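Local coordinates for protein dihydrodipicolinate synthase (Oceanobacillus iheyensis HTE831, PDB 3D0C) that probably catalyses the formation of 4-hydroxy-tetrahydrodipicolinate from pyruvate and aspartate semialdehyde, the entry step of the lysine branch, at residues A125-R130 with V153-L157; V176-M180 with F203-A208. The protein carries 1 engineered substitution. All blocks are in the same frame, centred on the assembly; numbering follows the deposited sequence.

Contact 1 (A125-R130 with V153-L157); sequences AVEYYR and VIKEL
The helical segments A125-R130 and V153-L157 cross at -44°, their axes 10.0 Å apart at closest approach, and V126 and V153 bring their CA atoms nearest, 5.9 Å apart. No hydrogen bond links the two directly, and the interface is mainly aliphatic. V126 splits its work between two branches. CG1, anti to the backbone N (chi1 171°), meets E156 CG at 3.6 Å and also L157 CD2, while CG2 touches V153 CG1, the two valines sliding past each other in opposite directions. L157 reaches across with both methyls: CD1 lies 3.6 Å from Y129 CB, the leucine crossing the tyrosine at about a right angle, and CD2 approaches R130 CB. V153 CG1 comes to the edge of the Y129 ring, near its plane.

At the outer margin the R130 guanidinium lays one face over V126 CG1, off-centre, and its NH2 forms a salt bridge with E127 OE2 (3.0 Å). E156 OE2 stays 4.3 Å from R130 NH1, too far for a salt bridge, but a water that donates to E156 O and weakly accepts from R130 NH1 bridges the helices. An alanine in place of V126 would probably open a gap beside E156 CG and L157 CD2 and let the guanidinium shift. Y129 and L157 both rest on I142 of strand 140-144, so this is the packing of successive outer helices on a TIM barrel.

Contact 2 (V176-M180 with F203-A208); sequences VTQVM and FYHAGA. Engineered in segment 176-180: M180 (natural residue Ile).
M180 and A206 meet at the centre of this interface, where a selenomethionine side chain lies against the end of helix 196-206. M180 is an engineered substitution for isoleucine. Its chain leaves with CG anti to the carbonyl carbon, then bends at the last torsion (chi3 -69°), and this turn carries the terminal methyl onto A206: CE sits 3.1 Å from A206 O and 3.3 Å from A206 CB, a tight fit. One atom back along the chain, SE lies 3.4 Å from A208 N, against the turn that follows the helix.

That turn is a Schellman motif. G207 takes a positive phi of 135°, A208 N bonds back to F203 O and G207 N to Y204 O. At these backbone angles a beta carbon on G207 would probably press on the carbonyl oxygen of A206 and lie close to M180 CE.

A206 CB is approached from a second direction by T177, whose OG1 lies 3.4 Å away as a packing contact; the hydroxyl has its hydrogen bond within its own helix, with I173 O. V176 uses its two branches separately. CG2 stands 3.8 Å from F203 CD2, the side chains crossing obliquely, whereas CG1, placed between the backbone N and the carbonyl carbon, turns to A206 CB at 4.1 Å.

Towards the barrel, V176 and F203 both pack on Y168 of strand 163-168, and M180 and F203 rest on F191 and C193 of strand 190-193, respectively. Helices 173-182 and 196-206 thus sit side by side, one before and one after strand 190-193 in the chain, while Y204 carries the second helix on to L227 and L230 of helix 220-232.

Contacts 1 and 2 follow one another along the chain and round the barrel, their centres about 20 Å apart. Helix 152-157 joins them: I154, on a different side of it from the contact 1 interface, places CG2 4.0 Å from V179 CG2 of helix 173-182, and both residues lean on Y168. The four helices thus form a continuous run outside strands 140-144, 163-168 and 190-193. Neither contact holds a predicted catalytic residue, but both lie close behind the predicted active site. The Y129 side chain lies about 7 Å from that of Y143, the predicted proton donor/acceptor, and about 10 Å from that of K167, the predicted Schiff-base lysine. The F203 side chain is about 9 Å from those of K167 and Y143.

Contact 1 (A125-R130 with V153-L157)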
ATOM      1  N   ALA A 125      -1.438  -3.272  14.746  1.00 17.33           N
ATOM      2  CA  ALA A 125      -0.100  -3.204  14.175  1.00 18.58           C
ATOM      3  C   ALA A 125       0.836  -4.030  15.053  1.00 18.50           C
ATOM      4  O   ALA A 125       1.664  -4.789  14.553  1.00 18.81           O
ATOM      5  CB  ALA A 125       0.379  -1.752  14.118  1.00 19.48           C
ATOM      6  N   VAL A 126       0.704  -3.884  16.369  1.00 19.15           N
ATOM      7  CA  VAL A 126       1.549  -4.646  17.281  1.00 18.00           C
ATOM      8  C   VAL A 126       1.383  -6.146  17.005  1.00 18.00           C
ATOM      9  O   VAL A 126       2.370  -6.881  16.923  1.00 18.70           O
ATOM     10  CB  VAL A 126       1.200  -4.340  18.758  1.00 19.61           C
ATOM     11  CG1 VAL A 126       1.942  -5.295  19.679  1.00 17.92           C
ATOM     12  CG2 VAL A 126       1.566  -2.888  19.086  1.00 20.26           C
ATOM     13  N   GLU A 127       0.141  -6.595  16.842  1.00 15.90           N
ATOM     14  CA  GLU A 127      -0.131  -8.010  16.569  1.00 19.54           C
ATOM     15  C   GLU A 127       0.459  -8.457  15.231  1.00 15.55           C
ATOM     16  O   GLU A 127       1.034  -9.544  15.114  1.00 17.83           O
ATOM     17  CB  GLU A 127      -1.642  -8.261  16.581  1.00 22.83           C
ATOM     18  CG  GLU A 127      -2.282  -8.008  17.928  1.00 30.85           C
ATOM     19  CD  GLU A 127      -1.684  -8.877  19.016  1.00 35.72           C
ATOM     20  OE1 GLU A 127      -1.798 -10.118  18.906  1.00 36.09           O
ATOM     21  OE2 GLU A 127      -1.093  -8.321  19.974  1.00 38.22           O
ATOM     22  N   TYR A 128       0.310  -7.608  14.222  1.00 17.93           N
ATOM     23  CA  TYR A 128       0.829  -7.878  12.883  1.00 17.09           C
ATOM     24  C   TYR A 128       2.329  -8.123  12.968  1.00 16.39           C
ATOM     25  O   TYR A 128       2.844  -9.178  12.557  1.00 15.37           O
ATOM     26  CB  TYR A 128       0.557  -6.668  11.979  1.00 17.83           C
ATOM     27  CG  TYR A 128       1.096  -6.803  10.578  1.00 23.37           C
ATOM     28  CD1 TYR A 128       0.409  -7.535   9.615  1.00 25.93           C
ATOM     29  CD2 TYR A 128       2.304  -6.206  10.216  1.00 25.00           C
ATOM     30  CE1 TYR A 128       0.910  -7.671   8.321  1.00 27.62           C
ATOM     31  CE2 TYR A 128       2.814  -6.335   8.933  1.00 27.18           C
ATOM     32  CZ  TYR A 128       2.114  -7.068   7.987  1.00 28.05           C
ATOM     33  OH  TYR A 128       2.628  -7.189   6.718  1.00 23.63           O
ATOM     34  N   TYR A 129       3.034  -7.141  13.514  1.00 15.54           N
ATOM     35  CA  TYR A 129       4.483  -7.235  13.643  1.00 17.52           C
ATOM     36  C   TYR A 129       4.969  -8.396  14.497  1.00 17.76           C
ATOM     37  O   TYR A 129       5.862  -9.144  14.118  1.00 14.71           O
ATOM     38  CB  TYR A 129       5.041  -5.929  14.217  1.00 22.20           C
ATOM     39  CG  TYR A 129       4.969  -4.759  13.266  1.00 26.21           C
ATOM     40  CD1 TYR A 129       5.477  -4.856  11.970  1.00 26.86           C
ATOM     41  CD2 TYR A 129       4.404  -3.551  13.665  1.00 27.39           C
ATOM     42  CE1 TYR A 129       5.421  -3.776  11.094  1.00 29.84           C
ATOM     43  CE2 TYR A 129       4.343  -2.461  12.797  1.00 30.71           C
ATOM     44  CZ  TYR A 129       4.852  -2.582  11.514  1.00 31.77           C
ATOM     45  OH  TYR A 129       4.789  -1.512  10.653  1.00 29.86           O
ATOM     46  N   ARG A 130       4.385  -8.549  15.669  1.00 18.34           N
ATOM     47  CA  ARG A 130       4.813  -9.622  16.558  1.00 21.16           C
ATOM     48  C   ARG A 130       4.623 -11.038  16.002  1.00 19.62           C
ATOM     49  O   ARG A 130       5.484 -11.902  16.198  1.00 20.39           O
ATOM     50  CB  ARG A 130       4.097  -9.495  17.904  1.00 24.03           C
ATOM     51  CG  ARG A 130       4.543 -10.534  18.907  1.00 30.84           C
ATOM     52  CD  ARG A 130       4.374  -9.993  20.305  1.00 35.39           C
ATOM     53  NE  ARG A 130       3.007  -9.556  20.531  1.00 38.65           N
ATOM     54  CZ  ARG A 130       2.683  -8.590  21.375  1.00 40.51           C
ATOM     55  NH1 ARG A 130       3.640  -7.974  22.055  1.00 41.73           N
ATOM     56  NH2 ARG A 130       1.413  -8.257  21.547  1.00 41.10           N
ATOM     57  N   VAL A 153       4.004   1.796  19.436  1.00 22.83           N
ATOM     58  CA  VAL A 153       3.989   0.498  18.757  1.00 21.28           C
ATOM     59  C   VAL A 153       5.423  -0.026  18.818  1.00 23.26           C
ATOM     60  O   VAL A 153       5.670  -1.202  19.103  1.00 19.73           O
ATOM     61  CB  VAL A 153       3.586   0.632  17.269  1.00 23.08           C
ATOM     62  CG1 VAL A 153       3.850  -0.687  16.522  1.00 22.10           C
ATOM     63  CG2 VAL A 153       2.125   1.024  17.164  1.00 21.58           C
ATOM     64  N   ILE A 154       6.361   0.875  18.535  1.00 22.19           N
ATOM     65  CA  ILE A 154       7.779   0.558  18.563  1.00 23.45           C
ATOM     66  C   ILE A 154       8.201   0.220  19.997  1.00 23.13           C
ATOM     67  O   ILE A 154       8.867  -0.787  20.232  1.00 20.32           O
ATOM     68  CB  ILE A 154       8.628   1.759  18.056  1.00 26.43           C
ATOM     69  CG1 ILE A 154       8.412   1.966  16.554  1.00 27.88           C
ATOM     70  CG2 ILE A 154      10.099   1.524  18.357  1.00 26.82           C
ATOM     71  CD1 ILE A 154       9.026   3.250  16.016  1.00 31.62           C
ATOM     72  N   LYS A 155       7.810   1.070  20.943  1.00 21.22           N
ATOM     73  CA  LYS A 155       8.150   0.880  22.356  1.00 25.41           C
ATOM     74  C   LYS A 155       7.678  -0.477  22.868  1.00 23.94           C
ATOM     75  O   LYS A 155       8.403  -1.176  23.584  1.00 23.57           O
ATOM     76  CB  LYS A 155       7.531   2.006  23.195  1.00 27.59           C
ATOM     77  CG  LYS A 155       8.119   3.384  22.882  1.00 34.97           C
ATOM     78  CD  LYS A 155       7.336   4.527  23.525  1.00 41.16           C
ATOM     79  CE  LYS A 155       7.310   4.427  25.039  1.00 44.45           C
ATOM     80  NZ  LYS A 155       6.607   5.603  25.634  1.00 48.20           N
ATOM     81  N   GLU A 156       6.462  -0.842  22.485  1.00 22.03           N
ATOM     82  CA  GLU A 156       5.863  -2.117  22.867  1.00 25.55           C
ATOM     83  C   GLU A 156       6.657  -3.318  22.345  1.00 25.40           C
ATOM     84  O   GLU A 156       6.838  -4.315  23.048  1.00 25.41           O
ATOM     85  CB  GLU A 156       4.435  -2.187  22.321  1.00 29.48           C
ATOM     86  CG  GLU A 156       3.849  -3.579  22.273  1.00 35.93           C
ATOM     87  CD  GLU A 156       3.079  -3.923  23.522  1.00 40.96           C
ATOM     88  OE1 GLU A 156       3.645  -3.785  24.628  1.00 44.15           O
ATOM     89  OE2 GLU A 156       1.903  -4.333  23.396  1.00 42.70           O
ATOM     90  N   LEU A 157       7.140  -3.218  21.113  1.00 23.53           N
ATOM     91  CA  LEU A 157       7.878  -4.310  20.483  1.00 24.18           C
ATOM     92  C   LEU A 157       9.381  -4.383  20.744  1.00 22.36           C
ATOM     93  O   LEU A 157       9.979  -5.458  20.648  1.00 19.07           O
ATOM     94  CB  LEU A 157       7.653  -4.260  18.972  1.00 24.76           C
ATOM     95  CG  LEU A 157       6.204  -4.376  18.499  1.00 26.41           C
ATOM     96  CD1 LEU A 157       6.125  -4.020  17.024  1.00 27.33           C
ATOM     97  CD2 LEU A 157       5.698  -5.785  18.749  1.00 27.35           C
TER
HETATM   98  O   HOH W   1       6.564  -7.039  22.907  1.00 31.11           O

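Contact 2 (V176-M180 with F203-A208)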
ATOM      1  N   VAL A 176      11.244  11.476  16.476  1.00 18.42           N
ATOM      2  CA  VAL A 176      12.390  10.592  16.397  1.00 20.01           C
ATOM      3  C   VAL A 176      13.240  10.703  17.644  1.00 19.57           C
ATOM      4  O   VAL A 176      13.754   9.701  18.143  1.00 18.66           O
ATOM      5  CB  VAL A 176      13.269  10.865  15.146  1.00 22.93           C
ATOM      6  CG1 VAL A 176      13.901  12.242  15.211  1.00 24.26           C
ATOM      7  CG2 VAL A 176      14.340   9.792  15.049  1.00 25.17           C
ATOM      8  N   THR A 177      13.377  11.920  18.161  1.00 19.20           N
ATOM      9  CA  THR A 177      14.162  12.134  19.373  1.00 16.24           C
ATOM     10  C   THR A 177      13.467  11.469  20.564  1.00 16.97           C
ATOM     11  O   THR A 177      14.107  10.805  21.374  1.00 15.98           O
ATOM     12  CB  THR A 177      14.340  13.640  19.654  1.00 18.25           C
ATOM     13  OG1 THR A 177      14.980  14.257  18.528  1.00 17.65           O
ATOM     14  CG2 THR A 177      15.195  13.863  20.898  1.00 17.58           C
ATOM     15  N   GLN A 178      12.155  11.645  20.666  1.00 16.53           N
ATOM     16  CA  GLN A 178      11.403  11.050  21.766  1.00 17.62           C
ATOM     17  C   GLN A 178      11.483   9.521  21.807  1.00 20.07           C
ATOM     18  O   GLN A 178      11.874   8.939  22.824  1.00 18.29           O
ATOM     19  CB  GLN A 178       9.940  11.462  21.684  1.00 20.36           C
ATOM     20  CG  GLN A 178       9.682  12.934  21.944  1.00 22.11           C
ATOM     21  CD  GLN A 178       8.315  13.357  21.439  1.00 28.13           C
ATOM     22  OE1 GLN A 178       7.398  12.536  21.337  1.00 29.55           O
ATOM     23  NE2 GLN A 178       8.166  14.639  21.127  1.00 29.51           N
ATOM     24  N   VAL A 179      11.114   8.863  20.711  1.00 19.22           N
ATOM     25  CA  VAL A 179      11.139   7.405  20.693  1.00 20.93           C
ATOM     26  C   VAL A 179      12.528   6.834  21.008  1.00 21.57           C
ATOM     27  O   VAL A 179      12.645   5.851  21.743  1.00 22.41           O
ATOM     28  CB  VAL A 179      10.609   6.839  19.341  1.00 20.98           C
ATOM     29  CG1 VAL A 179      11.598   7.095  18.224  1.00 20.71           C
ATOM     30  CG2 VAL A 179      10.330   5.359  19.481  1.00 23.37           C
HETATM   31  N   MSE A 180      13.580   7.455  20.487  1.00 22.40           N
HETATM   32  CA  MSE A 180      14.932   6.960  20.747  1.00 27.11           C
HETATM   33  C   MSE A 180      15.389   7.116  22.197  1.00 26.38           C
HETATM   34  O   MSE A 180      16.220   6.340  22.687  1.00 26.39           O
HETATM   35  CB  MSE A 180      15.934   7.632  19.813  1.00 28.22           C
HETATM   36  CG  MSE A 180      15.705   7.257  18.359  1.00 36.32           C
HETATM   37 SE   MSE A 180      17.176   7.729  17.214  1.00 60.18          SE
HETATM   38  CE  MSE A 180      16.958   9.651  17.308  1.00 40.10           C
ATOM     39  N   PHE A 203      18.758  13.274  11.917  1.00 15.67           N
ATOM     40  CA  PHE A 203      18.447  12.058  12.661  1.00 16.12           C
ATOM     41  C   PHE A 203      19.625  11.658  13.535  1.00 16.90           C
ATOM     42  O   PHE A 203      19.436  11.172  14.654  1.00 17.07           O
ATOM     43  CB  PHE A 203      18.128  10.908  11.709  1.00 18.27           C
ATOM     44  CG  PHE A 203      16.678  10.822  11.321  1.00 21.20           C
ATOM     45  CD1 PHE A 203      16.045  11.893  10.695  1.00 23.29           C
ATOM     46  CD2 PHE A 203      15.950   9.666  11.571  1.00 22.28           C
ATOM     47  CE1 PHE A 203      14.701  11.810  10.326  1.00 25.78           C
ATOM     48  CE2 PHE A 203      14.611   9.574  11.206  1.00 25.15           C
ATOM     49  CZ  PHE A 203      13.983  10.647  10.579  1.00 23.09           C
ATOM     50  N   TYR A 204      20.833  11.856  13.008  1.00 15.47           N
ATOM     51  CA  TYR A 204      22.062  11.516  13.722  1.00 19.21           C
ATOM     52  C   TYR A 204      22.227  12.363  14.964  1.00 19.57           C
ATOM     53  O   TYR A 204      22.589  11.859  16.029  1.00 20.88           O
ATOM     54  CB  TYR A 204      23.285  11.703  12.821  1.00 23.40           C
ATOM     55  CG  TYR A 204      23.801  10.415  12.240  1.00 28.67           C
ATOM     56  CD1 TYR A 204      23.064   9.718  11.282  1.00 32.67           C
ATOM     57  CD2 TYR A 204      25.015   9.873  12.664  1.00 31.05           C
ATOM     58  CE1 TYR A 204      23.521   8.512  10.756  1.00 34.13           C
ATOM     59  CE2 TYR A 204      25.484   8.664  12.147  1.00 32.00           C
ATOM     60  CZ  TYR A 204      24.730   7.990  11.192  1.00 34.47           C
ATOM     61  OH  TYR A 204      25.171   6.798  10.667  1.00 34.32           O
ATOM     62  N   HIS A 205      21.970  13.657  14.827  1.00 21.48           N
ATOM     63  CA  HIS A 205      22.074  14.545  15.970  1.00 22.27           C
ATOM     64  C   HIS A 205      21.086  14.083  17.037  1.00 23.32           C
ATOM     65  O   HIS A 205      21.331  14.254  18.232  1.00 22.77           O
ATOM     66  CB  HIS A 205      21.764  15.989  15.566  1.00 25.79           C
ATOM     67  CG  HIS A 205      21.686  16.929  16.726  1.00 28.64           C
ATOM     68  ND1 HIS A 205      22.777  17.231  17.516  1.00 29.32           N
ATOM     69  CD2 HIS A 205      20.640  17.601  17.263  1.00 28.79           C
ATOM     70  CE1 HIS A 205      22.406  18.042  18.486  1.00 31.81           C
ATOM     71  NE2 HIS A 205      21.112  18.283  18.357  1.00 31.72           N
ATOM     72  N   ALA A 206      19.978  13.484  16.598  1.00 23.60           N
ATOM     73  CA  ALA A 206      18.946  13.000  17.512  1.00 23.88           C
ATOM     74  C   ALA A 206      19.304  11.663  18.167  1.00 24.46           C
ATOM     75  O   ALA A 206      18.762  11.315  19.214  1.00 26.78           O
ATOM     76  CB  ALA A 206      17.597  12.893  16.776  1.00 22.99           C
ATOM     77  N   GLY A 207      20.215  10.915  17.554  1.00 23.65           N
ATOM     78  CA  GLY A 207      20.616   9.641  18.127  1.00 23.93           C
ATOM     79  C   GLY A 207      20.710   8.472  17.160  1.00 22.20           C
ATOM     80  O   GLY A 207      21.213   7.410  17.527  1.00 21.50           O
ATOM     81  N   ALA A 208      20.230   8.644  15.930  1.00 22.03           N
ATOM     82  CA  ALA A 208      20.290   7.562  14.948  1.00 21.49           C
ATOM     83  C   ALA A 208      21.745   7.134  14.746  1.00 21.49           C
ATOM     84  O   ALA A 208      22.659   7.930  14.938  1.00 21.48           O
ATOM     85  CB  ALA A 208      19.670   8.012  13.624  1.00 20.69           C
TER